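Heme peroxidase (Bacteroides thetaiotaomicron, PDB 2GVK) probably uses a bound heme to reduce hydrogen peroxide while oxidising dyes and related substrates, as dye-decolorizing peroxidases do. Local coordinates at residues A[156-159]-A[160-163]. Sequence-based numbering, arbitrary orientation.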
loop_
_atom_site.group_PDB
_atom_site.type_symbol
_atom_site.label_atom_id
_atom_site.label_comp_id
_atom_site.label_asym_id
_atom_site.label_seq_id
_atom_site.Cartn_x
_atom_site.Cartn_y
_atom_site.Cartn_z
ATOM N N PHE A 156 19.101 -1.893 -18.202
ATOM C CA PHE A 156 19.261 -3.274 -17.822
ATOM C C PHE A 156 19.134 -3.368 -16.323
ATOM O O PHE A 156 19.653 -2.550 -15.608
ATOM C CB PHE A 156 20.652 -3.781 -18.226
ATOM C CG PHE A 156 20.752 -4.197 -19.649
ATOM C CD1 PHE A 156 20.807 -3.248 -20.669
ATOM C CD2 PHE A 156 20.823 -5.534 -19.988
ATOM C CE1 PHE A 156 20.926 -3.637 -21.984
ATOM C CE2 PHE A 156 20.958 -5.917 -21.302
ATOM C CZ PHE A 156 20.972 -4.970 -22.303
ATOM N N VAL A 157 18.466 -4.399 -15.853
ATOM C CA VAL A 157 18.384 -4.653 -14.428
ATOM C C VAL A 157 19.767 -4.848 -13.875
ATOM O O VAL A 157 20.621 -5.509 -14.494
ATOM C CB VAL A 157 17.526 -5.908 -14.139
ATOM C CG1 VAL A 157 17.694 -6.373 -12.672
ATOM C CG2 VAL A 157 16.054 -5.631 -14.485
ATOM N N ASP A 158 20.034 -4.246 -12.739
ATOM C CA ASP A 158 21.307 -4.386 -12.083
ATOM C C ASP A 158 21.126 -4.909 -10.652
ATOM O O ASP A 158 20.084 -4.658 -10.017
ATOM C CB ASP A 158 22.015 -3.047 -12.041
ATOM C CG ASP A 158 23.409 -3.154 -11.485
ATOM O OD1 ASP A 158 24.245 -3.838 -12.113
ATOM O OD2 ASP A 158 23.671 -2.562 -10.424
ATOM N N GLY A 159 22.108 -5.645 -10.168
ATOM C CA GLY A 159 22.109 -6.106 -8.784
ATOM C C GLY A 159 21.743 -7.571 -8.588
ATOM O O GLY A 159 21.815 -8.063 -7.484
ATOM N N THR A 160 21.335 -8.268 -9.659
ATOM C CA THR A 160 20.888 -9.678 -9.524
ATOM C C THR A 160 22.029 -10.588 -9.020
ATOM O O THR A 160 21.790 -11.550 -8.295
ATOM C CB THR A 160 20.327 -10.208 -10.840
ATOM O OG1 THR A 160 19.090 -9.534 -11.129
ATOM C CG2 THR A 160 20.069 -11.705 -10.759
ATOM N N GLU A 161 23.273 -10.199 -9.330
ATOM C CA GLU A 161 24.462 -10.946 -8.950
ATOM C C GLU A 161 24.855 -10.750 -7.461
ATOM O O GLU A 161 25.721 -11.448 -6.933
ATOM C CB GLU A 161 25.623 -10.524 -9.857
ATOM C CG GLU A 161 26.377 -9.199 -9.418
ATOM C CD GLU A 161 25.543 -7.886 -9.554
ATOM O OE1 GLU A 161 24.495 -7.867 -10.254
ATOM O OE2 GLU A 161 25.978 -6.862 -8.975
ATOM N N ASN A 162 24.238 -9.776 -6.804
ATOM C CA ASN A 162 24.532 -9.543 -5.378
ATOM C C ASN A 162 24.225 -10.807 -4.587
ATOM O O ASN A 162 23.210 -11.452 -4.822
ATOM C CB ASN A 162 23.716 -8.396 -4.825
ATOM C CG ASN A 162 24.329 -7.023 -5.136
ATOM O OD1 ASN A 162 25.527 -6.890 -5.316
ATOM N ND2 ASN A 162 23.506 -6.016 -5.141
ATOM N N PRO A 163 25.091 -11.157 -3.640
ATOM C CA PRO A 163 24.834 -12.366 -2.851
ATOM C C PRO A 163 23.500 -12.304 -2.104
ATOM O O PRO A 163 23.217 -11.330 -1.380
ATOM C CB PRO A 163 26.036 -12.423 -1.866
ATOM C CG PRO A 163 26.623 -11.044 -1.876
ATOM C CD PRO A 163 26.341 -10.471 -3.238
HETATM O O HOH W 1 21.124 -7.883 -12.802
HETATM O O HOH W 2 25.195 -4.554 -9.503
HETATM O O HOH W 3 20.492 -5.875 -5.117
#
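E161 folds its carboxylate back over the backbone of G159. Its chi1 of 83° puts CG in the cleft flanked by N and C of its own backbone, and the chain then kinks at its second torsion to bring OE1 to 3.3 Å from G159 N, a weak, poorly angled hydrogen bond. The other oxygen, OE2, receives a hydrogen bond from a water 2.5 Å away, which also donates weakly to OD2 of D158. Both acids were modelled in two conformers, so the weak bond to G159 N and the water bridge hold for the conformers described and are tentative; OD2 of D158 also bonds N248.

The backbone here forms a type I turn from G159 to N162, closed by N162 N to G159 O at 3.0 Å. CB of N162 packs 3.3 Å from G159 O, while ND2 bonds R246 O. V157 meets T160 obliquely, CG1 standing 3.8 Å from OG1, and a water accepts from T160 N and donates weakly to V157 O. OG1 is hydrogen-bonded to D219 and to N58 of a second subunit.

F156 to G159 belong to the GxxDG signature of dye-decolorizing peroxidases, whose aspartate faces the distal side of the heme in relatives. The loop joins strand 136-145 to helix 169-173, with F156 packed on helix 205-212; N162 ties the turn to strand 245-253 through R246, and D158, just before it, through N248.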